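Local coordinates for insecticidal crystal protein Cry7Cal (Bacillus thuringiensis, PDB 5ZI1), which acts as an insecticidal crystal toxin against the locust Locusta migratoria manilensis, probably by binding receptors and forming membrane pores through its helical N-terminal domain, at residues 293-298 and 473-478; 319-324 and 328-333; 157-162 and 170-175; 178-183 and 235-240. All blocks are in the same frame, centred on the assembly; numbering follows the deposited sequence.

Contact 1: 293-298 and 473-478; sequences FQWLTK and AVKAFE
The indole of W295 meets the side chain of K475 at its edge, where CE lies near the ring plane and 4.5 Å from CZ2, while one face of the same indole carries F293, whose CE2 stands 3.3 Å above its centre. The phenyl ring is turned so that its own edge addresses that face, CD2 of W295 lying in the phenyl plane. With CG of F293 anti to the backbone N (chi1 -176°), the ring leans along the strand toward W295, and CB remains 4.3 Å from CD of K475. The backbone supplies the polar link: F293 N donates to V474 O at 2.8 Å, nearly straight, though the donor sits above the carbonyl plane. K475 curls past the edge of the indole and carries its ammonium to a salt bridge with E248 and to R458 O and N461 OD1. Between the middle and C-terminal domains, a buried lysine is thus divided in its chemistry: methylenes packed near aromatic carbon, charge probably balanced by the acid, with two neutral oxygens as further acceptors.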
loop_
_atom_site.group_PDB
_atom_site.type_symbol
_atom_site.label_atom_id
_atom_site.label_comp_id
_atom_site.label_asym_id
_atom_site.label_seq_id
_atom_site.Cartn_x
_atom_site.Cartn_y
_atom_site.Cartn_z
ATOM N N PHE A 293 -4.191 12.506 -0.528
ATOM C CA PHE A 293 -2.790 12.120 -0.514
ATOM C C PHE A 293 -1.914 13.377 -0.401
ATOM O O PHE A 293 -2.236 14.424 -0.971
ATOM C CB PHE A 293 -2.469 11.309 -1.775
ATOM C CG PHE A 293 -1.067 10.786 -1.805
ATOM C CD1 PHE A 293 -0.777 9.529 -1.303
ATOM C CD2 PHE A 293 -0.016 11.583 -2.292
ATOM C CE1 PHE A 293 0.549 9.038 -1.304
ATOM C CE2 PHE A 293 1.306 11.111 -2.294
ATOM C CZ PHE A 293 1.587 9.837 -1.814
ATOM N N GLN A 294 -0.812 13.290 0.355
ATOM C CA GLN A 294 -0.023 14.470 0.704
ATOM C C GLN A 294 1.456 14.260 0.422
ATOM O O GLN A 294 2.029 13.223 0.772
ATOM C CB GLN A 294 -0.182 14.850 2.181
ATOM C CG GLN A 294 -1.565 15.263 2.601
ATOM C CD GLN A 294 -1.632 15.635 4.080
ATOM O OE1 GLN A 294 -1.456 16.787 4.442
ATOM N NE2 GLN A 294 -1.892 14.657 4.934
ATOM N N TRP A 295 2.077 15.263 -0.189
ATOM C CA TRP A 295 3.486 15.224 -0.558
ATOM C C TRP A 295 4.267 16.059 0.443
ATOM O O TRP A 295 3.896 17.206 0.713
ATOM C CB TRP A 295 3.698 15.751 -1.976
ATOM C CG TRP A 295 2.845 15.027 -2.955
ATOM C CD1 TRP A 295 1.530 15.273 -3.242
ATOM C CD2 TRP A 295 3.225 13.896 -3.742
ATOM N NE1 TRP A 295 1.082 14.378 -4.179
ATOM C CE2 TRP A 295 2.101 13.519 -4.499
ATOM C CE3 TRP A 295 4.409 13.166 -3.878
ATOM C CZ2 TRP A 295 2.126 12.447 -5.387
ATOM C CZ3 TRP A 295 4.443 12.119 -4.761
ATOM C CH2 TRP A 295 3.302 11.760 -5.507
ATOM N N LEU A 296 5.318 15.477 1.015
ATOM C CA LEU A 296 6.087 16.180 2.036
ATOM C C LEU A 296 6.952 17.237 1.367
ATOM O O LEU A 296 7.768 16.918 0.500
ATOM C CB LEU A 296 6.943 15.194 2.817
ATOM C CG LEU A 296 7.679 15.751 4.027
ATOM C CD1 LEU A 296 6.707 16.460 4.930
ATOM C CD2 LEU A 296 8.382 14.622 4.772
ATOM N N THR A 297 6.779 18.498 1.750
ATOM C CA THR A 297 7.606 19.540 1.152
ATOM C C THR A 297 8.596 20.190 2.116
ATOM O O THR A 297 9.534 20.843 1.650
ATOM C CB THR A 297 6.722 20.629 0.527
ATOM O OG1 THR A 297 6.019 21.323 1.565
ATOM C CG2 THR A 297 5.680 19.996 -0.411
ATOM N N LYS A 298 8.437 20.024 3.429
ATOM C CA LYS A 298 9.352 20.662 4.378
ATOM C C LYS A 298 9.297 19.940 5.718
ATOM O O LYS A 298 8.259 19.406 6.097
ATOM C CB LYS A 298 9.010 22.147 4.575
ATOM C CG LYS A 298 9.903 23.122 3.816
ATOM C CD LYS A 298 9.198 24.453 3.541
ATOM C CE LYS A 298 8.684 25.128 4.814
ATOM N NZ LYS A 298 7.577 26.100 4.506
ATOM N N ALA A 473 -9.518 8.407 -5.644
ATOM C CA ALA A 473 -10.209 9.631 -5.272
ATOM C C ALA A 473 -9.353 10.489 -4.348
ATOM O O ALA A 473 -9.435 11.722 -4.393
ATOM C CB ALA A 473 -11.555 9.288 -4.620
ATOM N N VAL A 474 -8.524 9.866 -3.509
ATOM C CA VAL A 474 -7.710 10.662 -2.601
ATOM C C VAL A 474 -6.610 11.432 -3.320
ATOM O O VAL A 474 -6.011 12.317 -2.712
ATOM C CB VAL A 474 -7.124 9.798 -1.463
ATOM C CG1 VAL A 474 -8.245 9.265 -0.599
ATOM C CG2 VAL A 474 -6.296 8.661 -2.007
ATOM N N LYS A 475 -6.358 11.160 -4.611
ATOM C CA LYS A 475 -5.463 12.010 -5.397
ATOM C C LYS A 475 -6.055 13.390 -5.684
ATOM O O LYS A 475 -5.351 14.238 -6.246
ATOM C CB LYS A 475 -5.078 11.337 -6.718
ATOM C CG LYS A 475 -4.255 10.043 -6.579
ATOM C CD LYS A 475 -2.907 10.299 -5.891
ATOM C CE LYS A 475 -1.977 11.197 -6.724
ATOM N NZ LYS A 475 -1.377 10.509 -7.924
ATOM N N ALA A 476 -7.310 13.637 -5.305
ATOM C CA ALA A 476 -7.887 14.976 -5.305
ATOM C C ALA A 476 -7.031 15.941 -4.478
ATOM O O ALA A 476 -6.100 15.542 -3.770
ATOM C CB ALA A 476 -9.302 14.950 -4.731
ATOM N N PHE A 477 -7.374 17.238 -4.564
ATOM C CA PHE A 477 -6.750 18.258 -3.728
ATOM C C PHE A 477 -7.742 19.042 -2.886
ATOM O O PHE A 477 -7.314 19.854 -2.054
ATOM C CB PHE A 477 -5.921 19.240 -4.575
ATOM C CG PHE A 477 -6.746 20.199 -5.390
ATOM C CD1 PHE A 477 -7.158 21.413 -4.858
ATOM C CD2 PHE A 477 -7.097 19.887 -6.695
ATOM C CE1 PHE A 477 -7.917 22.287 -5.602
ATOM C CE2 PHE A 477 -7.854 20.758 -7.445
ATOM C CZ PHE A 477 -8.266 21.959 -6.898
ATOM N N GLU A 478 -9.040 18.822 -3.064
ATOM C CA GLU A 478 -10.046 19.481 -2.246
ATOM C C GLU A 478 -11.324 18.647 -2.251
ATOM O O GLU A 478 -11.651 17.990 -3.244
ATOM C CB GLU A 478 -10.324 20.896 -2.752
ATOM C CG GLU A 478 -11.309 21.695 -1.906
ATOM C CD GLU A 478 -11.407 23.148 -2.365
ATOM O OE1 GLU A 478 -10.349 23.756 -2.649
ATOM O OE2 GLU A 478 -12.540 23.677 -2.453
#

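Contact 2: 319-324 and 328-333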
loop_
_atom_site.group_PDB
_atom_site.type_symbol
_atom_site.label_atom_id
_atom_site.label_comp_id
_atom_site.label_asym_id
_atom_site.label_seq_id
_atom_site.Cartn_x
_atom_site.Cartn_y
_atom_site.Cartn_z
ATOM N N SER A 319 7.874 20.431 12.875
ATOM C CA SER A 319 6.796 20.864 12.012
ATOM C C SER A 319 6.909 20.126 10.698
ATOM O O SER A 319 7.993 19.709 10.294
ATOM C CB SER A 319 6.827 22.373 11.765
ATOM O OG SER A 319 6.211 23.046 12.847
ATOM N N VAL A 320 5.775 19.977 10.030
ATOM C CA VAL A 320 5.719 19.223 8.792
ATOM C C VAL A 320 4.825 19.984 7.834
ATOM O O VAL A 320 3.737 20.434 8.213
ATOM C CB VAL A 320 5.200 17.796 9.043
ATOM C CG1 VAL A 320 4.586 17.223 7.802
ATOM C CG2 VAL A 320 6.342 16.924 9.520
ATOM N N VAL A 321 5.290 20.153 6.602
ATOM C CA VAL A 321 4.554 20.872 5.580
ATOM C C VAL A 321 4.335 19.924 4.416
ATOM O O VAL A 321 5.261 19.219 3.996
ATOM C CB VAL A 321 5.286 22.149 5.126
ATOM C CG1 VAL A 321 4.461 22.859 4.056
ATOM C CG2 VAL A 321 5.516 23.064 6.310
ATOM N N THR A 322 3.106 19.885 3.923
ATOM C CA THR A 322 2.744 19.056 2.785
ATOM C C THR A 322 1.913 19.882 1.812
ATOM O O THR A 322 1.327 20.911 2.179
ATOM C CB THR A 322 1.939 17.809 3.215
ATOM O OG1 THR A 322 0.678 18.227 3.752
ATOM C CG2 THR A 322 2.684 17.003 4.272
ATOM N N GLN A 323 1.853 19.395 0.567
ATOM C CA GLN A 323 0.914 19.859 -0.443
ATOM C C GLN A 323 0.097 18.681 -0.972
ATOM O O GLN A 323 0.625 17.571 -1.121
ATOM C CB GLN A 323 1.645 20.525 -1.603
ATOM C CG GLN A 323 2.347 21.822 -1.217
ATOM C CD GLN A 323 3.305 22.324 -2.276
ATOM O OE1 GLN A 323 3.251 21.903 -3.437
ATOM N NE2 GLN A 323 4.191 23.235 -1.885
ATOM N N TYR A 324 -1.183 18.930 -1.281
ATOM C CA TYR A 324 -2.002 17.956 -1.991
ATOM C C TYR A 324 -1.520 17.833 -3.432
ATOM O O TYR A 324 -0.650 18.573 -3.881
ATOM C CB TYR A 324 -3.474 18.354 -1.951
ATOM C CG TYR A 324 -4.044 18.351 -0.549
ATOM C CD1 TYR A 324 -3.808 17.284 0.317
ATOM C CD2 TYR A 324 -4.824 19.406 -0.091
ATOM C CE1 TYR A 324 -4.330 17.275 1.592
ATOM C CE2 TYR A 324 -5.351 19.408 1.191
ATOM C CZ TYR A 324 -5.101 18.338 2.022
ATOM O OH TYR A 324 -5.626 18.334 3.294
ATOM N N THR A 328 -0.719 23.946 -4.747
ATOM C CA THR A 328 0.408 24.601 -4.081
ATOM C C THR A 328 0.082 25.041 -2.662
ATOM O O THR A 328 1.005 25.413 -1.923
ATOM C CB THR A 328 0.898 25.844 -4.859
ATOM O OG1 THR A 328 -0.125 26.850 -4.864
ATOM C CG2 THR A 328 1.334 25.500 -6.293
ATOM N N THR A 329 -1.197 25.059 -2.289
ATOM C CA THR A 329 -1.589 25.343 -0.912
ATOM C C THR A 329 -0.830 24.437 0.053
ATOM O O THR A 329 -0.595 23.258 -0.219
ATOM C CB THR A 329 -3.106 25.149 -0.746
ATOM O OG1 THR A 329 -3.791 25.882 -1.764
ATOM C CG2 THR A 329 -3.589 25.649 0.609
ATOM N N GLU A 330 -0.431 24.996 1.180
ATOM C CA GLU A 330 0.425 24.290 2.114
ATOM C C GLU A 330 -0.411 23.794 3.280
ATOM O O GLU A 330 -1.284 24.510 3.779
ATOM C CB GLU A 330 1.556 25.187 2.615
ATOM C CG GLU A 330 2.570 25.568 1.551
ATOM C CD GLU A 330 3.713 26.409 2.115
ATOM O OE1 GLU A 330 3.478 27.161 3.092
ATOM O OE2 GLU A 330 4.845 26.317 1.584
ATOM N N ASN A 331 -0.166 22.553 3.685
ATOM C CA ASN A 331 -0.721 22.013 4.916
ATOM C C ASN A 331 0.417 21.955 5.923
ATOM O O ASN A 331 1.477 21.390 5.626
ATOM C CB ASN A 331 -1.337 20.625 4.690
ATOM C CG ASN A 331 -2.323 20.616 3.509
ATOM O OD1 ASN A 331 -3.342 21.296 3.547
ATOM N ND2 ASN A 331 -2.006 19.860 2.459
ATOM N N THR A 332 0.203 22.545 7.099
ATOM C CA THR A 332 1.228 22.617 8.132
ATOM C C THR A 332 0.754 21.893 9.375
ATOM O O THR A 332 -0.344 22.168 9.864
ATOM C CB THR A 332 1.560 24.068 8.481
ATOM O OG1 THR A 332 2.015 24.728 7.304
ATOM C CG2 THR A 332 2.642 24.143 9.569
ATOM N N PHE A 333 1.596 20.999 9.897
ATOM C CA PHE A 333 1.350 20.315 11.163
ATOM C C PHE A 333 2.497 20.597 12.124
ATOM O O PHE A 333 3.663 20.351 11.796
ATOM C CB PHE A 333 1.175 18.821 10.930
ATOM C CG PHE A 333 0.175 18.527 9.856
ATOM C CD1 PHE A 333 -1.179 18.490 10.149
ATOM C CD2 PHE A 333 0.581 18.371 8.542
ATOM C CE1 PHE A 333 -2.118 18.254 9.154
ATOM C CE2 PHE A 333 -0.342 18.138 7.551
ATOM C CZ PHE A 333 -1.699 18.076 7.859
HETATM O O HOH W 1 -2.310 21.605 -0.956
#
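N331 holds its amide across the ring of Y324 at roughly a right angle to that side chain, ND2 standing 3.4 Å above the centre of one face with the amide and ring planes 52° apart. The same ND2 reaches T322 OG1 at 3.4 Å, a weak hydrogen bond; the stronger partner of that hydroxyl is Q294 on the neighbouring strand. T322 sets OG1 between its backbone N and carbonyl carbon (chi1 66°), which also brings the oxygen into the plane of the F333 ring, at its edge, 3.9 Å from CE2. Beyond it V320 CG1 touches F333 CD2 at 4.2 Å. On the reverse face of the sheet V321 lies side by side with T332 and runs obliquely past E330, its CG1 4.0 Å from CB of the glutamate. Between the two faces, paired backbone bonds join V320 with F333 and T322 with N331, the last including N331 N to T322 O at 2.7 Å. Near the turn a water accepts from Y324 N and donates to T329 O, continuing the link where direct pairing stops. This antiparallel hairpin at the border of one sheet of the beta-prism middle domain therefore has two unlike faces: on one, V320 and F333 pack together beside the T322 hydroxyl and the N331 amide, whereas on the other V321 offers methyls to polar, solvent-accessible side chains.

Contact 3: 157-162 and 170-175; sequences NAELFG and YEIDLF
Within the helical bundle of the N-terminal domain, helices 141-165 and 169-202 form an antiparallel helical hairpin, and A158, E159 and G162 of the first meet I172 and F175 of the second close to the connecting turn. The two short segments run at 158° to each other with their axes approaching to 9.1 Å, and the nearest backbone pair, E159 and I172, has its CA atoms 6.0 Å apart. A158 and G162 present little bulk to the second helix, which is consistent with this spacing. The methyl of A158 packs obliquely against the F175 ring, CB to CD2 3.9 Å, and F117 of helix 107-127 adds an edge-to-face ring contact to the same phenylalanine. One turn away, I172 sends its two branches to different residues of helix 141-165. CG2 meets E159 OE1 at 3.7 Å, the two side chains crossing at about a right angle; the glutamate reaches there because its chain bends at chi2 (96°), and its carboxylate also forms a salt bridge with R239. D173 forms another salt bridge with that arginine, which probably offsets the repulsion expected between two carboxylates whose nearest oxygens, E159 OE1 and D173 OD1, are 5.6 Å apart. The longer branch of I172 runs extended through CG1 (chi2 172°) to the glycine at the far end of the segment, where CD1 lies 4.2 Å from G162 C.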
loop_
_atom_site.group_PDB
_atom_site.type_symbol
_atom_site.label_atom_id
_atom_site.label_comp_id
_atom_site.label_asym_id
_atom_site.label_seq_id
_atom_site.Cartn_x
_atom_site.Cartn_y
_atom_site.Cartn_z
ATOM N N ASN A 157 -5.759 -16.247 -17.318
ATOM C CA ASN A 157 -5.296 -16.860 -18.559
ATOM C C ASN A 157 -6.451 -17.495 -19.343
ATOM O O ASN A 157 -6.467 -17.439 -20.577
ATOM C CB ASN A 157 -4.199 -17.885 -18.262
ATOM C CG ASN A 157 -2.845 -17.233 -17.911
ATOM O OD1 ASN A 157 -1.790 -17.764 -18.250
ATOM N ND2 ASN A 157 -2.879 -16.101 -17.215
ATOM N N ALA A 158 -7.444 -18.076 -18.652
ATOM C CA ALA A 158 -8.561 -18.691 -19.374
ATOM C C ALA A 158 -9.314 -17.657 -20.198
ATOM O O ALA A 158 -9.682 -17.916 -21.355
ATOM C CB ALA A 158 -9.522 -19.403 -18.411
ATOM N N GLU A 159 -9.529 -16.461 -19.641
ATOM C CA GLU A 159 -10.216 -15.446 -20.427
ATOM C C GLU A 159 -9.339 -14.927 -21.549
ATOM O O GLU A 159 -9.851 -14.569 -22.616
ATOM C CB GLU A 159 -10.705 -14.287 -19.545
ATOM C CG GLU A 159 -11.352 -13.177 -20.395
ATOM C CD GLU A 159 -12.878 -13.332 -20.432
ATOM O OE1 GLU A 159 -13.409 -14.154 -19.649
ATOM O OE2 GLU A 159 -13.561 -12.696 -21.278
ATOM N N LEU A 160 -8.022 -14.895 -21.340
ATOM C CA LEU A 160 -7.155 -14.391 -22.392
ATOM C C LEU A 160 -7.004 -15.396 -23.524
ATOM O O LEU A 160 -7.075 -15.028 -24.705
ATOM C CB LEU A 160 -5.778 -14.037 -21.833
ATOM C CG LEU A 160 -5.660 -12.864 -20.863
ATOM C CD1 LEU A 160 -4.291 -12.920 -20.211
ATOM C CD2 LEU A 160 -5.865 -11.555 -21.583
ATOM N N PHE A 161 -6.784 -16.662 -23.193
ATOM C CA PHE A 161 -6.361 -17.630 -24.185
ATOM C C PHE A 161 -7.315 -18.811 -24.351
ATOM O O PHE A 161 -7.130 -19.593 -25.294
ATOM C CB PHE A 161 -4.956 -18.161 -23.847
ATOM C CG PHE A 161 -3.957 -17.083 -23.428
ATOM C CD1 PHE A 161 -3.620 -16.040 -24.288
ATOM C CD2 PHE A 161 -3.323 -17.149 -22.188
ATOM C CE1 PHE A 161 -2.696 -15.074 -23.908
ATOM C CE2 PHE A 161 -2.386 -16.185 -21.801
ATOM C CZ PHE A 161 -2.076 -15.147 -22.656
ATOM N N GLY A 162 -8.335 -18.948 -23.495
ATOM C CA GLY A 162 -9.217 -20.113 -23.509
ATOM C C GLY A 162 -9.828 -20.476 -24.848
ATOM O O GLY A 162 -9.645 -21.595 -25.336
ATOM N N TYR A 170 -19.061 -21.338 -22.586
ATOM C CA TYR A 170 -19.601 -21.630 -21.263
ATOM C C TYR A 170 -18.485 -21.900 -20.266
ATOM O O TYR A 170 -18.589 -21.530 -19.095
ATOM C CB TYR A 170 -20.564 -22.827 -21.311
ATOM C CG TYR A 170 -19.888 -24.177 -21.470
ATOM C CD1 TYR A 170 -19.316 -24.843 -20.372
ATOM C CD2 TYR A 170 -19.839 -24.803 -22.707
ATOM C CE1 TYR A 170 -18.693 -26.069 -20.524
ATOM C CE2 TYR A 170 -19.238 -26.042 -22.862
ATOM C CZ TYR A 170 -18.666 -26.665 -21.766
ATOM O OH TYR A 170 -18.063 -27.885 -21.925
ATOM N N GLU A 171 -17.433 -22.582 -20.707
ATOM C CA GLU A 171 -16.342 -22.938 -19.816
ATOM C C GLU A 171 -15.458 -21.721 -19.531
ATOM O O GLU A 171 -15.044 -21.513 -18.390
ATOM C CB GLU A 171 -15.547 -24.095 -20.427
ATOM C CG GLU A 171 -14.601 -24.770 -19.455
ATOM C CD GLU A 171 -13.887 -25.968 -20.066
ATOM O OE1 GLU A 171 -13.316 -26.778 -19.294
ATOM O OE2 GLU A 171 -13.886 -26.091 -21.314
ATOM N N ILE A 172 -15.193 -20.895 -20.552
ATOM C CA ILE A 172 -14.630 -19.561 -20.332
ATOM C C ILE A 172 -15.466 -18.789 -19.324
ATOM O O ILE A 172 -14.931 -18.141 -18.417
ATOM C CB ILE A 172 -14.540 -18.803 -21.671
ATOM C CG1 ILE A 172 -13.611 -19.536 -22.632
ATOM C CG2 ILE A 172 -14.114 -17.352 -21.464
ATOM C CD1 ILE A 172 -13.641 -18.956 -24.021
ATOM N N ASP A 173 -16.803 -18.868 -19.455
ATOM C CA ASP A 173 -17.685 -18.135 -18.546
ATOM C C ASP A 173 -17.658 -18.716 -17.142
ATOM O O ASP A 173 -17.837 -17.976 -16.167
ATOM C CB ASP A 173 -19.123 -18.132 -19.064
ATOM C CG ASP A 173 -19.323 -17.204 -20.260
ATOM O OD1 ASP A 173 -18.389 -16.459 -20.637
ATOM O OD2 ASP A 173 -20.444 -17.196 -20.807
ATOM N N LEU A 174 -17.478 -20.032 -17.015
ATOM C CA LEU A 174 -17.391 -20.634 -15.690
ATOM C C LEU A 174 -16.152 -20.135 -14.955
ATOM O O LEU A 174 -16.229 -19.701 -13.799
ATOM C CB LEU A 174 -17.364 -22.152 -15.809
ATOM C CG LEU A 174 -17.341 -22.919 -14.478
ATOM C CD1 LEU A 174 -18.687 -22.820 -13.761
ATOM C CD2 LEU A 174 -16.952 -24.378 -14.708
ATOM N N PHE A 175 -15.000 -20.169 -15.630
ATOM C CA PHE A 175 -13.748 -19.715 -15.018
ATOM C C PHE A 175 -13.820 -18.245 -14.621
ATOM O O PHE A 175 -13.388 -17.869 -13.523
ATOM C CB PHE A 175 -12.596 -19.971 -15.979
ATOM C CG PHE A 175 -12.179 -21.415 -16.035
ATOM C CD1 PHE A 175 -11.846 -22.098 -14.878
ATOM C CD2 PHE A 175 -12.135 -22.088 -17.235
ATOM C CE1 PHE A 175 -11.458 -23.421 -14.924
ATOM C CE2 PHE A 175 -11.753 -23.419 -17.293
ATOM C CZ PHE A 175 -11.417 -24.087 -16.135
#

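Contact 4: 178-183 and 235-240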
loop_
_atom_site.group_PDB
_atom_site.type_symbol
_atom_site.label_atom_id
_atom_site.label_comp_id
_atom_site.label_asym_id
_atom_site.label_seq_id
_atom_site.Cartn_x
_atom_site.Cartn_y
_atom_site.Cartn_z
ATOM N N GLU A 178 -15.976 -18.208 -11.484
ATOM C CA GLU A 178 -15.169 -18.708 -10.382
ATOM C C GLU A 178 -14.175 -17.646 -9.916
ATOM O O GLU A 178 -14.042 -17.397 -8.713
ATOM C CB GLU A 178 -14.443 -19.980 -10.797
ATOM C CG GLU A 178 -15.353 -21.168 -10.956
ATOM C CD GLU A 178 -14.584 -22.396 -11.379
ATOM O OE1 GLU A 178 -15.234 -23.446 -11.628
ATOM O OE2 GLU A 178 -13.327 -22.294 -11.453
ATOM N N GLN A 179 -13.500 -16.980 -10.862
ATOM C CA GLN A 179 -12.518 -15.954 -10.496
ATOM C C GLN A 179 -13.169 -14.840 -9.691
ATOM O O GLN A 179 -12.651 -14.417 -8.651
ATOM C CB GLN A 179 -11.848 -15.381 -11.751
ATOM C CG GLN A 179 -10.657 -14.451 -11.436
ATOM C CD GLN A 179 -10.200 -13.614 -12.626
ATOM O OE1 GLN A 179 -11.017 -13.035 -13.351
ATOM N NE2 GLN A 179 -8.876 -13.532 -12.822
ATOM N N LYS A 180 -14.325 -14.373 -10.153
ATOM C CA LYS A 180 -15.068 -13.334 -9.447
ATOM C C LYS A 180 -15.357 -13.733 -8.010
ATOM O O LYS A 180 -15.178 -12.929 -7.092
ATOM C CB LYS A 180 -16.367 -13.027 -10.190
ATOM C CG LYS A 180 -17.149 -11.890 -9.578
ATOM C CD LYS A 180 -18.378 -11.512 -10.426
ATOM C CE LYS A 180 -17.981 -10.814 -11.730
ATOM N NZ LYS A 180 -17.812 -9.321 -11.582
ATOM N N GLY A 181 -15.822 -14.971 -7.793
ATOM C CA GLY A 181 -16.024 -15.437 -6.430
ATOM C C GLY A 181 -14.732 -15.502 -5.623
ATOM O O GLY A 181 -14.705 -15.144 -4.441
ATOM N N TYR A 182 -13.655 -16.005 -6.232
ATOM C CA TYR A 182 -12.387 -16.103 -5.506
ATOM C C TYR A 182 -11.825 -14.729 -5.151
ATOM O O TYR A 182 -11.189 -14.572 -4.101
ATOM C CB TYR A 182 -11.350 -16.875 -6.312
ATOM C CG TYR A 182 -11.567 -18.363 -6.361
ATOM C CD1 TYR A 182 -11.632 -19.119 -5.196
ATOM C CD2 TYR A 182 -11.667 -19.020 -7.580
ATOM C CE1 TYR A 182 -11.819 -20.491 -5.248
ATOM C CE2 TYR A 182 -11.847 -20.385 -7.641
ATOM C CZ TYR A 182 -11.931 -21.110 -6.474
ATOM O OH TYR A 182 -12.108 -22.466 -6.559
ATOM N N VAL A 183 -12.049 -13.723 -5.998
ATOM C CA VAL A 183 -11.620 -12.377 -5.637
ATOM C C VAL A 183 -12.233 -11.982 -4.296
ATOM O O VAL A 183 -11.537 -11.522 -3.377
ATOM C CB VAL A 183 -11.971 -11.379 -6.755
ATOM C CG1 VAL A 183 -11.774 -9.958 -6.283
ATOM C CG2 VAL A 183 -11.108 -11.647 -7.973
ATOM N N ILE A 235 -8.311 -6.281 -10.738
ATOM C CA ILE A 235 -7.737 -5.985 -12.048
ATOM C C ILE A 235 -7.446 -7.259 -12.844
ATOM O O ILE A 235 -7.345 -7.205 -14.075
ATOM C CB ILE A 235 -6.493 -5.091 -11.866
ATOM C CG1 ILE A 235 -6.951 -3.720 -11.380
ATOM C CG2 ILE A 235 -5.704 -4.930 -13.160
ATOM C CD1 ILE A 235 -5.907 -2.959 -10.727
ATOM N N TYR A 236 -7.375 -8.428 -12.192
ATOM C CA TYR A 236 -7.207 -9.646 -12.973
ATOM C C TYR A 236 -8.478 -10.014 -13.737
ATOM O O TYR A 236 -8.469 -11.002 -14.485
ATOM C CB TYR A 236 -6.799 -10.816 -12.078
ATOM C CG TYR A 236 -5.458 -10.688 -11.385
ATOM C CD1 TYR A 236 -4.356 -10.147 -12.031
ATOM C CD2 TYR A 236 -5.301 -11.113 -10.075
ATOM C CE1 TYR A 236 -3.143 -10.041 -11.388
ATOM C CE2 TYR A 236 -4.095 -10.999 -9.423
ATOM C CZ TYR A 236 -3.020 -10.463 -10.081
ATOM O OH TYR A 236 -1.816 -10.354 -9.433
ATOM N N ASP A 237 -9.555 -9.254 -13.535
ATOM C CA ASP A 237 -10.798 -9.374 -14.298
ATOM C C ASP A 237 -10.546 -8.822 -15.693
ATOM O O ASP A 237 -10.598 -7.610 -15.918
ATOM C CB ASP A 237 -11.910 -8.618 -13.575
ATOM C CG ASP A 237 -13.248 -8.672 -14.294
ATOM O OD1 ASP A 237 -13.291 -9.019 -15.495
ATOM O OD2 ASP A 237 -14.264 -8.318 -13.650
ATOM N N ALA A 238 -10.261 -9.715 -16.642
ATOM C CA ALA A 238 -9.856 -9.285 -17.976
ATOM C C ALA A 238 -10.995 -8.687 -18.793
ATOM O O ALA A 238 -10.727 -8.088 -19.840
ATOM C CB ALA A 238 -9.247 -10.456 -18.745
ATOM N N ARG A 239 -12.246 -8.838 -18.360
ATOM C CA ARG A 239 -13.335 -8.152 -19.046
ATOM C C ARG A 239 -13.464 -6.711 -18.583
ATOM O O ARG A 239 -13.719 -5.818 -19.397
ATOM C CB ARG A 239 -14.653 -8.884 -18.823
ATOM C CG ARG A 239 -14.792 -10.109 -19.670
ATOM C CD ARG A 239 -16.052 -10.889 -19.338
ATOM N NE ARG A 239 -15.842 -12.258 -19.772
ATOM C CZ ARG A 239 -16.672 -13.269 -19.548
ATOM N NH1 ARG A 239 -17.807 -13.078 -18.892
ATOM N NH2 ARG A 239 -16.344 -14.477 -19.989
ATOM N N THR A 240 -13.320 -6.478 -17.275
ATOM C CA THR A 240 -13.378 -5.126 -16.740
ATOM C C THR A 240 -12.096 -4.363 -17.044
ATOM O O THR A 240 -12.123 -3.132 -17.169
ATOM C CB THR A 240 -13.627 -5.169 -15.232
ATOM O OG1 THR A 240 -14.695 -6.077 -14.945
ATOM C CG2 THR A 240 -13.992 -3.810 -14.696
HETATM O O HOH W 2 -10.566 -12.432 -16.072
HETATM O O HOH W 3 -15.019 -10.355 -12.509
#
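The backbones of helix segment 178-183 and loop 235-240 come nearest at K180 and D237, with CA atoms 7.6 Å apart, and side chains and water bridge the gap. From the helix Q179 stretches out, CG anti to its backbone N (chi1 -171°), and NE2 donates to Y236 O at 3.1 Å. The approach is from well above the carbonyl plane, with a C=O...N angle of 109°; NE2 also bonds to L152 O of helix 141-165, its stronger partner. The other amide atom, Q179 OE1, lies 2.8 Å from a water that accepts from A238 N. Beside this, K180 NZ stands 4.2 Å from D237 OD2, too far for a salt bridge, with a water weakly bonded to both. D237 is occupied by its own loop: OD1 accepts from T240 N at 3.1 Å, and T240 OG1 donates to D237 OD2 at 2.6 Å. Aspartate accepting from the backbone N three residues on is an Asx motif, here between helix 232-235 and strand 245-246, where the chain leaves the helical bundle.

The four contacts form two neighbourhoods and illustrate how a three-domain toxin is tied together locally. Contacts 1 and 2, with centres 9 Å apart, share a sheet: T297 N lies 2.8 Å from V321 O, and the hairpin of contact 2 lies beside the strand that contact 1 joins to the C-terminal domain. Contacts 3 and 4, 11 Å apart between centres, both use helix 169-202; R239 of the loop in contact 4 bridges to acids from both helices of contact 3, its NH2 being 2.9 Å from D173 OD1. Contacts 2 and 3 lie on opposite sides of the chain's centre, their own centres about 49 Å apart, while contacts 1 and 4 approach to about 13 Å between nearest atoms.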